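Long-range contacts in solute-binding protein Csal_2479 (Chromohalobacter salexigens, PDB 4P1L), which binds D-glucuronate and, as a periplasmic protein, probably delivers it to a tripartite ATP-independent (TRAP) permease for transport into the cytoplasm: residues 224-229 / 287-292; 147-152 / 219-224; 103-108 / 301-306. One frame throughout, in Å; residues are numbered along the deposited sequence.

Interaction 1 (224-229 / 287-292); sequences YSLTEH and INEVDD
Asn288 and Ser225 face each other across two parallel strands, bridged by backbone bonds from Asn288 N to Tyr224 O (3.0 Å) and from Leu226 N to Asn288 O (2.9 Å). Beside this pairing, Ser225 OG donates to Asn288 OD1 at 2.7 Å, lying in the carbonyl plane on a lone pair of the amide oxygen. CG of Asn288 stands between its own backbone N and carbonyl carbon (chi1 70°), which turns the amide toward Ser225; its ND2 reaches Glu289 O from above that carbonyl's plane and also bonds Val155 O, while Ser225 OG accepts from Val155 N. An aspartate here would probably leave Val155 O and Glu289 O without their amide donor and put a negative charge next to these carbonyl oxygens.

Leu226 can be followed outward. Leu226 CB lies 3.7 Å from Glu289 OE1, CG looks onto Asn288 O, and at the branch CD1 wedges between Ile287 CG2 (3.9 Å) and the carboxylate of Glu289, whereas CD2 turns back to the edge of the Tyr224 ring, in its plane. Glu289 is folded at chi2 (-76°), so that its carboxylate returns to this leucine and OE1 takes a hydrogen from each of two waters. One of them also donates to Leu226 O and accepts from Val290 N, continuing the strand pairing through solvent; the other joins Glu289 OE1 to Glu228 OE2. Farther on, Val290 CG1 meets Thr227 CG2 at 3.8 Å, the two side chains roughly perpendicular to each other. Leu226 centres an inverse gamma turn, and strand 286-288 is an edge strand of the four-stranded mixed sheet in this solute-binding protein, parallel to its neighbour 223-230.

Interaction 2 (147-152 / 219-224); sequences SLYNTD and EVANYY
An antiparallel strand pair in the mixed sheet beside the glucuronate pocket joins Tyr149 and Asn150 to Tyr224 and Tyr223. Asn150 and Tyr223 form the hydrogen-bonded pair: Asn150 N donates to Tyr223 O at 3.0 Å, and Tyr223 N returns a bond to Asn150 O at 3.2 Å. Tyr149 and Tyr224 form the adjoining non-hydrogen-bonded pair; the two side chains run at a slant to each other, their ring planes nearly parallel but not stacked, with Tyr149 CD2 3.8 Å from Tyr224 CE2. CG of Tyr149 sits between its backbone N and carbonyl carbon (chi1 46°), bringing CD2 to Tyr224 and CD1 to Ala221, whose CB lies at the ring edge, near its plane, 3.9 Å from Tyr149 CD1. The Tyr149 hydroxyl is bonded to His217 ND1, and the Tyr149 side chain touches that of Asn207, a glucuronate-binding residue.

Farther along the same side of the sheet, Ser147 CB packs against Tyr224 CE1 at 3.7 Å. The Tyr224 hydroxyl is bonded to Asn207 O, and a water donates to it while also bonding Ser147 OG, which in turn takes Glu228 N.

On the other side of the sheet lie Asn150 and Tyr223, their amide and ring planes 21° apart. The Asn150 amide is gripped at both ends. ND2 gives hydrogens to His153 O and to a water that donates to Leu148 O, while OD1 closes an Asx turn by accepting Asp152 N at 2.8 Å. Past this turn the chain runs along the Tyr223 ring, with Asn150 O and Thr151 O at its edge near the plane; Tyr223 CE2 is also 3.4 Å from Asp152 O.

Interaction 3 (103-108 / 301-306); sequences SLPFIF and QPIYDQ
Leu104 to Ile107 make a type II beta turn, and the nearest CA atoms of the two segments, those of Leu104 and Tyr304, are 7.0 Å apart, so the gap is bridged by side chains, one of them reaching the turn's backbone. Tyr304 does most of this. CG lies anti to the carbonyl carbon (chi1 -80°), and from there the ring extends from the helix toward the turn, placing its hydroxyl at the turn's backbone. Tyr304 OH donates to Pro105 O at 2.7 Å, approaching from above the plane of that carbonyl, 41° out of it, and not along a lone pair. Seen from the ring, however, Pro105 O lies at the edge and in plane, where it also comes within 3.3 Å of Tyr304 CE1.

Leu104 covers one face of the same ring in a CH-pi contact, its CB 4.2 Å from the centroid and 27° off the ring normal. From CB the leucine runs aslant to the tyrosine side chain, and Leu104 CD1 ends near Tyr304 CE2 and CD2. The other branch, Leu104 CD2, touches Ile303 CG2 at 4.0 Å as these two side chains run antiparallel alongside one another. Ile107 CB comes to 3.5 Å from Tyr304 OH, so the hydroxyl is bordered by aliphatic carbon next to its polar partner.

This is buried packing between a loop and a helix near the C terminus. Helix 172-181 flanks it through Met177 on Pro105 and Leu173 on Ile303, helix 315-323 brings Val318 to Leu104 and Gln322 to Tyr304, and the turn is tied through Phe106 to His229 in strand 223-230 by a backbone hydrogen bond.

In the fold
Interactions 1 and 2 lie in one mixed sheet and share strand 223-230: residues 287-292 join it on one side in parallel, residues 147-152 on the other in antiparallel. Ser225 N to Leu148 O and Glu228 N to Ser147 OG probably tie the two contacts together. Both are partly buried and owe much to backbone bonds, with waters completing interaction 1 at its exposed Glu289 margin and Tyr149 and Tyr224 lying near the sugar pocket in interaction 2. Interaction 3 is buried, away from that sheet's pairing, and relies on side-chain packing with a single tyrosine hydroxyl bond. It still meets interaction 1, where Phe106 N probably bonds His229 O, but does not touch interaction 2.

Interaction 1 (224-229 / 287-292)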
loop_
_atom_site.group_PDB
_atom_site.type_symbol
_atom_site.label_atom_id
_atom_site.label_comp_id
_atom_site.label_asym_id
_atom_site.label_seq_id
_atom_site.Cartn_x
_atom_site.Cartn_y
_atom_site.Cartn_z
ATOM N N TYR A 224 -10.914 -10.458 -12.680
ATOM C CA TYR A 224 -10.085 -9.348 -12.264
ATOM C C TYR A 224 -10.320 -8.256 -13.291
ATOM O O TYR A 224 -10.095 -8.464 -14.482
ATOM C CB TYR A 224 -8.624 -9.797 -12.236
ATOM C CG TYR A 224 -7.632 -8.829 -11.619
ATOM C CD1 TYR A 224 -7.010 -7.839 -12.375
ATOM C CD2 TYR A 224 -7.292 -8.922 -10.272
ATOM C CE1 TYR A 224 -6.084 -6.958 -11.796
ATOM C CE2 TYR A 224 -6.385 -8.042 -9.693
ATOM C CZ TYR A 224 -5.790 -7.060 -10.447
ATOM O OH TYR A 224 -4.843 -6.217 -9.862
ATOM N N SER A 225 -10.777 -7.098 -12.831
ATOM C CA SER A 225 -11.151 -6.009 -13.750
ATOM C C SER A 225 -10.283 -4.795 -13.436
ATOM O O SER A 225 -10.266 -4.335 -12.301
ATOM C CB SER A 225 -12.617 -5.672 -13.585
ATOM O OG SER A 225 -13.478 -6.783 -13.859
ATOM N N LEU A 226 -9.607 -4.262 -14.456
ATOM C CA LEU A 226 -8.519 -3.307 -14.263
ATOM C C LEU A 226 -8.986 -1.869 -14.031
ATOM O O LEU A 226 -8.677 -0.925 -14.796
ATOM C CB LEU A 226 -7.542 -3.410 -15.447
ATOM C CG LEU A 226 -6.702 -4.689 -15.437
ATOM C CD1 LEU A 226 -6.100 -5.013 -16.802
ATOM C CD2 LEU A 226 -5.588 -4.553 -14.415
ATOM N N THR A 227 -9.708 -1.686 -12.937
ATOM C CA THR A 227 -10.059 -0.351 -12.479
ATOM C C THR A 227 -8.847 0.535 -12.112
ATOM O O THR A 227 -8.928 1.743 -12.288
ATOM C CB THR A 227 -11.013 -0.438 -11.292
ATOM O OG1 THR A 227 -10.491 -1.372 -10.330
ATOM C CG2 THR A 227 -12.419 -0.857 -11.758
ATOM N N GLU A 228 -7.766 -0.049 -11.554
ATOM C CA GLU A 228 -6.527 0.658 -11.248
ATOM C C GLU A 228 -6.835 1.948 -10.474
ATOM O O GLU A 228 -6.311 3.029 -10.767
ATOM C CB GLU A 228 -5.710 0.889 -12.535
ATOM C CG GLU A 228 -5.374 -0.433 -13.202
ATOM C CD GLU A 228 -4.596 -0.333 -14.492
ATOM O OE1 GLU A 228 -3.738 -1.202 -14.745
ATOM O OE2 GLU A 228 -4.863 0.579 -15.270
ATOM N N HIS A 229 -7.682 1.778 -9.457
ATOM C CA HIS A 229 -8.326 2.877 -8.741
ATOM C C HIS A 229 -7.514 3.512 -7.608
ATOM O O HIS A 229 -7.832 4.629 -7.196
ATOM C CB HIS A 229 -9.685 2.404 -8.211
ATOM C CG HIS A 229 -9.628 1.128 -7.431
ATOM N ND1 HIS A 229 -10.135 -0.063 -7.904
ATOM C CD2 HIS A 229 -9.121 0.861 -6.205
ATOM C CE1 HIS A 229 -9.922 -1.012 -7.011
ATOM N NE2 HIS A 229 -9.317 -0.473 -5.966
ATOM N N ILE A 287 -9.243 -11.812 -16.967
ATOM C CA ILE A 287 -8.833 -10.428 -16.781
ATOM C C ILE A 287 -9.434 -9.564 -17.875
ATOM O O ILE A 287 -9.362 -9.912 -19.049
ATOM C CB ILE A 287 -7.301 -10.263 -16.873
ATOM C CG1 ILE A 287 -6.602 -11.117 -15.810
ATOM C CG2 ILE A 287 -6.911 -8.792 -16.681
ATOM C CD1 ILE A 287 -5.092 -11.094 -15.898
ATOM N N ASN A 288 -10.026 -8.433 -17.489
ATOM C CA ASN A 288 -10.552 -7.480 -18.461
ATOM C C ASN A 288 -10.172 -6.063 -18.114
ATOM O O ASN A 288 -10.226 -5.674 -16.950
ATOM C CB ASN A 288 -12.094 -7.559 -18.600
ATOM C CG ASN A 288 -12.833 -7.029 -17.368
ATOM O OD1 ASN A 288 -12.836 -7.661 -16.311
ATOM N ND2 ASN A 288 -13.485 -5.887 -17.513
ATOM N N GLU A 289 -9.770 -5.297 -19.129
ATOM C CA GLU A 289 -9.681 -3.857 -19.014
ATOM C C GLU A 289 -11.139 -3.418 -18.854
ATOM O O GLU A 289 -12.044 -4.037 -19.427
ATOM C CB GLU A 289 -9.078 -3.219 -20.277
ATOM C CG GLU A 289 -7.697 -3.758 -20.672
ATOM C CD GLU A 289 -6.573 -3.205 -19.791
ATOM O OE1 GLU A 289 -6.823 -2.320 -18.923
ATOM O OE2 GLU A 289 -5.427 -3.653 -19.978
ATOM N N VAL A 290 -11.366 -2.363 -18.091
ATOM C CA VAL A 290 -12.687 -1.767 -18.005
ATOM C C VAL A 290 -12.934 -0.925 -19.242
ATOM O O VAL A 290 -12.009 -0.618 -19.992
ATOM C CB VAL A 290 -12.907 -0.920 -16.715
ATOM C CG1 VAL A 290 -12.757 -1.791 -15.462
ATOM C CG2 VAL A 290 -11.967 0.295 -16.642
ATOM N N ASP A 291 -14.191 -0.575 -19.463
ATOM C CA ASP A 291 -14.578 0.237 -20.605
ATOM C C ASP A 291 -13.862 1.563 -20.615
ATOM O O ASP A 291 -13.327 1.953 -21.634
ATOM C CB ASP A 291 -16.086 0.516 -20.578
ATOM C CG ASP A 291 -16.897 -0.629 -21.131
ATOM O OD1 ASP A 291 -16.321 -1.730 -21.327
ATOM O OD2 ASP A 291 -18.101 -0.422 -21.378
ATOM N N ASP A 292 -13.880 2.264 -19.487
ATOM C CA ASP A 292 -13.439 3.663 -19.432
ATOM C C ASP A 292 -13.137 4.073 -17.981
ATOM O O ASP A 292 -14.051 4.369 -17.207
ATOM C CB ASP A 292 -14.514 4.538 -20.037
ATOM C CG ASP A 292 -14.192 6.023 -19.952
ATOM O OD1 ASP A 292 -13.022 6.396 -19.666
ATOM O OD2 ASP A 292 -15.137 6.802 -20.176
HETATM O O HOH W 1 -8.779 -0.869 -17.520
HETATM O O HOH W 2 -4.752 -0.783 -17.956
#

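Interaction 2 (147-152 / 219-224)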
loop_
_atom_site.group_PDB
_atom_site.type_symbol
_atom_site.label_atom_id
_atom_site.label_comp_id
_atom_site.label_asym_id
_atom_site.label_seq_id
_atom_site.Cartn_x
_atom_site.Cartn_y
_atom_site.Cartn_z
ATOM N N SER A 147 -6.778 -3.114 -8.324
ATOM C CA SER A 147 -7.973 -3.297 -9.142
ATOM C C SER A 147 -8.960 -4.262 -8.501
ATOM O O SER A 147 -8.591 -5.112 -7.664
ATOM C CB SER A 147 -7.580 -3.803 -10.540
ATOM O OG SER A 147 -6.860 -2.816 -11.245
ATOM N N LEU A 148 -10.217 -4.143 -8.913
ATOM C CA LEU A 148 -11.301 -4.970 -8.391
ATOM C C LEU A 148 -11.247 -6.397 -8.885
ATOM O O LEU A 148 -11.087 -6.650 -10.085
ATOM C CB LEU A 148 -12.671 -4.441 -8.833
ATOM C CG LEU A 148 -13.255 -3.172 -8.263
ATOM C CD1 LEU A 148 -14.529 -2.792 -9.056
ATOM C CD2 LEU A 148 -13.570 -3.350 -6.792
ATOM N N TYR A 149 -11.455 -7.328 -7.971
ATOM C CA TYR A 149 -11.743 -8.690 -8.372
ATOM C C TYR A 149 -12.938 -9.260 -7.636
ATOM O O TYR A 149 -13.188 -8.885 -6.496
ATOM C CB TYR A 149 -10.527 -9.585 -8.192
ATOM C CG TYR A 149 -9.771 -9.470 -6.881
ATOM C CD1 TYR A 149 -10.106 -10.253 -5.774
ATOM C CD2 TYR A 149 -8.671 -8.636 -6.777
ATOM C CE1 TYR A 149 -9.354 -10.190 -4.609
ATOM C CE2 TYR A 149 -7.918 -8.565 -5.609
ATOM C CZ TYR A 149 -8.270 -9.322 -4.523
ATOM O OH TYR A 149 -7.496 -9.237 -3.374
ATOM N N ASN A 150 -13.679 -10.144 -8.290
ATOM C CA ASN A 150 -14.904 -10.686 -7.711
ATOM C C ASN A 150 -15.210 -12.070 -8.253
ATOM O O ASN A 150 -14.546 -12.570 -9.166
ATOM C CB ASN A 150 -16.109 -9.745 -7.886
ATOM C CG ASN A 150 -16.712 -9.792 -9.283
ATOM O OD1 ASN A 150 -17.740 -10.416 -9.503
ATOM N ND2 ASN A 150 -16.085 -9.114 -10.217
ATOM N N THR A 151 -16.194 -12.695 -7.640
ATOM C CA THR A 151 -16.506 -14.085 -7.923
ATOM C C THR A 151 -17.567 -14.269 -8.995
ATOM O O THR A 151 -17.852 -15.410 -9.370
ATOM C CB THR A 151 -17.055 -14.780 -6.656
ATOM O OG1 THR A 151 -18.255 -14.120 -6.244
ATOM C CG2 THR A 151 -16.050 -14.762 -5.541
ATOM N N ASP A 152 -18.175 -13.178 -9.462
ATOM C CA ASP A 152 -19.433 -13.264 -10.213
ATOM C C ASP A 152 -19.378 -12.883 -11.703
ATOM O O ASP A 152 -19.863 -13.634 -12.548
ATOM C CB ASP A 152 -20.517 -12.452 -9.510
ATOM C CG ASP A 152 -21.894 -12.703 -10.097
ATOM O OD1 ASP A 152 -22.569 -13.650 -9.637
ATOM O OD2 ASP A 152 -22.296 -11.962 -11.029
ATOM N N GLU A 219 -7.836 -17.815 -6.643
ATOM C CA GLU A 219 -8.409 -19.150 -6.701
ATOM C C GLU A 219 -9.911 -19.140 -6.473
ATOM O O GLU A 219 -10.584 -20.112 -6.804
ATOM C CB GLU A 219 -7.762 -20.059 -5.657
ATOM C CG GLU A 219 -6.277 -20.292 -5.850
ATOM C CD GLU A 219 -5.648 -20.936 -4.631
ATOM O OE1 GLU A 219 -6.408 -21.459 -3.787
ATOM O OE2 GLU A 219 -4.407 -20.898 -4.505
ATOM N N VAL A 220 -10.438 -18.074 -5.869
ATOM C CA VAL A 220 -11.862 -18.034 -5.553
ATOM C C VAL A 220 -12.573 -16.926 -6.330
ATOM O O VAL A 220 -13.693 -17.101 -6.813
ATOM C CB VAL A 220 -12.098 -17.874 -4.041
ATOM C CG1 VAL A 220 -13.598 -17.706 -3.749
ATOM C CG2 VAL A 220 -11.526 -19.072 -3.291
ATOM N N ALA A 221 -11.886 -15.814 -6.523
ATOM C CA ALA A 221 -12.457 -14.692 -7.274
ATOM C C ALA A 221 -11.738 -14.611 -8.622
ATOM O O ALA A 221 -10.667 -14.011 -8.729
ATOM C CB ALA A 221 -12.320 -13.423 -6.491
ATOM N N ASN A 222 -12.375 -15.227 -9.629
ATOM C CA ASN A 222 -11.803 -15.498 -10.950
ATOM C C ASN A 222 -11.829 -14.320 -11.932
ATOM O O ASN A 222 -11.209 -14.403 -12.990
ATOM C CB ASN A 222 -12.551 -16.691 -11.588
ATOM C CG ASN A 222 -11.698 -17.459 -12.619
ATOM O OD1 ASN A 222 -10.595 -17.911 -12.317
ATOM N ND2 ASN A 222 -12.218 -17.612 -13.829
ATOM N N TYR A 223 -12.540 -13.240 -11.592
ATOM C CA TYR A 223 -12.680 -12.084 -12.476
ATOM C C TYR A 223 -11.858 -10.961 -11.899
ATOM O O TYR A 223 -12.075 -10.559 -10.767
ATOM C CB TYR A 223 -14.128 -11.618 -12.559
ATOM C CG TYR A 223 -15.046 -12.691 -13.109
ATOM C CD1 TYR A 223 -15.175 -12.890 -14.477
ATOM C CD2 TYR A 223 -15.736 -13.534 -12.254
ATOM C CE1 TYR A 223 -16.004 -13.883 -14.973
ATOM C CE2 TYR A 223 -16.562 -14.546 -12.747
ATOM C CZ TYR A 223 -16.684 -14.713 -14.105
ATOM O OH TYR A 223 -17.504 -15.704 -14.609
ATOM N N TYR A 224 -10.914 -10.458 -12.680
ATOM C CA TYR A 224 -10.085 -9.348 -12.264
ATOM C C TYR A 224 -10.320 -8.256 -13.291
ATOM O O TYR A 224 -10.095 -8.464 -14.482
ATOM C CB TYR A 224 -8.624 -9.797 -12.236
ATOM C CG TYR A 224 -7.632 -8.829 -11.619
ATOM C CD1 TYR A 224 -7.010 -7.839 -12.375
ATOM C CD2 TYR A 224 -7.292 -8.922 -10.272
ATOM C CE1 TYR A 224 -6.084 -6.958 -11.796
ATOM C CE2 TYR A 224 -6.385 -8.042 -9.693
ATOM C CZ TYR A 224 -5.790 -7.060 -10.447
ATOM O OH TYR A 224 -4.843 -6.217 -9.862
HETATM O O HOH W 3 -4.209 -3.686 -10.985
HETATM O O HOH W 4 -13.758 -7.596 -11.110
HETATM O O HOH W 5 -20.097 -13.794 -15.699
#

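Interaction 3 (103-108 / 301-306)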
loop_
_atom_site.group_PDB
_atom_site.type_symbol
_atom_site.label_atom_id
_atom_site.label_comp_id
_atom_site.label_asym_id
_atom_site.label_seq_id
_atom_site.Cartn_x
_atom_site.Cartn_y
_atom_site.Cartn_z
ATOM N N SER A 103 -4.807 8.110 -0.431
ATOM C CA SER A 103 -5.932 7.179 -0.591
ATOM C C SER A 103 -7.070 7.788 -1.374
ATOM O O SER A 103 -8.118 7.169 -1.523
ATOM C CB SER A 103 -6.429 6.725 0.781
ATOM O OG SER A 103 -5.498 5.842 1.363
ATOM N N LEU A 104 -6.880 8.995 -1.899
ATOM C CA LEU A 104 -7.874 9.513 -2.822
ATOM C C LEU A 104 -7.794 8.711 -4.121
ATOM O O LEU A 104 -6.715 8.597 -4.713
ATOM C CB LEU A 104 -7.683 11.026 -3.040
ATOM C CG LEU A 104 -8.000 11.945 -1.847
ATOM C CD1 LEU A 104 -7.427 13.367 -2.034
ATOM C CD2 LEU A 104 -9.532 12.030 -1.615
ATOM N N PRO A 105 -8.922 8.122 -4.554
ATOM C CA PRO A 105 -8.900 7.287 -5.756
ATOM C C PRO A 105 -8.419 8.052 -6.987
ATOM O O PRO A 105 -8.812 9.204 -7.199
ATOM C CB PRO A 105 -10.359 6.818 -5.906
ATOM C CG PRO A 105 -10.894 6.870 -4.492
ATOM C CD PRO A 105 -10.235 8.091 -3.887
ATOM N N PHE A 106 -7.572 7.416 -7.779
ATOM C CA PHE A 106 -7.066 8.016 -9.027
ATOM C C PHE A 106 -6.208 9.270 -8.850
ATOM O O PHE A 106 -5.989 10.011 -9.802
ATOM C CB PHE A 106 -8.244 8.306 -9.997
ATOM C CG PHE A 106 -9.058 7.087 -10.330
ATOM C CD1 PHE A 106 -8.612 6.178 -11.290
ATOM C CD2 PHE A 106 -10.259 6.816 -9.671
ATOM C CE1 PHE A 106 -9.348 5.061 -11.591
ATOM C CE2 PHE A 106 -10.995 5.684 -9.987
ATOM C CZ PHE A 106 -10.542 4.810 -10.923
ATOM N N ILE A 107 -5.685 9.531 -7.661
ATOM C CA ILE A 107 -4.899 10.742 -7.503
ATOM C C ILE A 107 -3.602 10.669 -8.324
ATOM O O ILE A 107 -3.125 11.686 -8.819
ATOM C CB ILE A 107 -4.624 11.106 -6.027
ATOM C CG1 ILE A 107 -4.131 12.551 -5.984
ATOM C CG2 ILE A 107 -3.685 10.100 -5.356
ATOM C CD1 ILE A 107 -4.154 13.144 -4.623
ATOM N N PHE A 108 -3.035 9.469 -8.456
ATOM C CA PHE A 108 -1.856 9.250 -9.303
ATOM C C PHE A 108 -2.283 8.643 -10.646
ATOM O O PHE A 108 -3.149 7.776 -10.681
ATOM C CB PHE A 108 -0.847 8.302 -8.632
ATOM C CG PHE A 108 -0.220 8.859 -7.384
ATOM C CD1 PHE A 108 0.623 9.962 -7.451
ATOM C CD2 PHE A 108 -0.508 8.311 -6.150
ATOM C CE1 PHE A 108 1.187 10.482 -6.315
ATOM C CE2 PHE A 108 0.049 8.829 -5.010
ATOM C CZ PHE A 108 0.890 9.931 -5.096
ATOM N N GLN A 301 -15.611 12.405 -7.586
ATOM C CA GLN A 301 -15.605 13.837 -7.270
ATOM C C GLN A 301 -16.095 14.201 -5.855
ATOM O O GLN A 301 -15.463 15.019 -5.166
ATOM C CB GLN A 301 -16.413 14.617 -8.317
ATOM C CG GLN A 301 -16.216 16.135 -8.218
ATOM C CD GLN A 301 -14.786 16.546 -8.522
ATOM O OE1 GLN A 301 -14.242 16.222 -9.577
ATOM N NE2 GLN A 301 -14.161 17.245 -7.583
ATOM N N PRO A 302 -17.203 13.591 -5.398
ATOM C CA PRO A 302 -17.706 13.943 -4.066
ATOM C C PRO A 302 -16.709 13.603 -2.979
ATOM O O PRO A 302 -16.685 14.267 -1.940
ATOM C CB PRO A 302 -18.956 13.059 -3.907
ATOM C CG PRO A 302 -19.385 12.769 -5.312
ATOM C CD PRO A 302 -18.120 12.673 -6.107
ATOM N N ILE A 303 -15.898 12.570 -3.213
ATOM C CA ILE A 303 -14.871 12.172 -2.257
ATOM C C ILE A 303 -13.818 13.282 -2.122
ATOM O O ILE A 303 -13.412 13.669 -1.013
ATOM C CB ILE A 303 -14.242 10.816 -2.653
ATOM C CG1 ILE A 303 -15.342 9.747 -2.675
ATOM C CG2 ILE A 303 -13.182 10.428 -1.674
ATOM C CD1 ILE A 303 -14.846 8.337 -3.066
ATOM N N TYR A 304 -13.394 13.811 -3.256
ATOM C CA TYR A 304 -12.401 14.873 -3.258
ATOM C C TYR A 304 -12.986 16.143 -2.637
ATOM O O TYR A 304 -12.333 16.793 -1.827
ATOM C CB TYR A 304 -11.923 15.160 -4.686
ATOM C CG TYR A 304 -10.873 14.206 -5.240
ATOM C CD1 TYR A 304 -11.193 12.917 -5.640
ATOM C CD2 TYR A 304 -9.562 14.626 -5.391
ATOM C CE1 TYR A 304 -10.213 12.064 -6.175
ATOM C CE2 TYR A 304 -8.583 13.790 -5.911
ATOM C CZ TYR A 304 -8.906 12.517 -6.290
ATOM O OH TYR A 304 -7.942 11.707 -6.839
ATOM N N ASP A 305 -14.215 16.497 -3.028
ATOM C CA ASP A 305 -14.860 17.701 -2.510
ATOM C C ASP A 305 -14.975 17.659 -0.972
ATOM O O ASP A 305 -14.661 18.648 -0.272
ATOM C CB ASP A 305 -16.268 17.873 -3.104
ATOM C CG ASP A 305 -16.274 18.147 -4.595
ATOM O OD1 ASP A 305 -15.222 18.427 -5.197
ATOM O OD2 ASP A 305 -17.379 18.076 -5.172
ATOM N N GLN A 306 -15.420 16.512 -0.453
ATOM C CA GLN A 306 -15.636 16.364 0.979
ATOM C C GLN A 306 -14.286 16.417 1.677
ATOM O O GLN A 306 -14.164 16.981 2.745
ATOM C CB GLN A 306 -16.370 15.043 1.315
ATOM C CG GLN A 306 -16.356 14.672 2.810
ATOM C CD GLN A 306 -16.890 13.274 3.130
ATOM O OE1 GLN A 306 -17.691 12.715 2.380
ATOM N NE2 GLN A 306 -16.423 12.693 4.244
#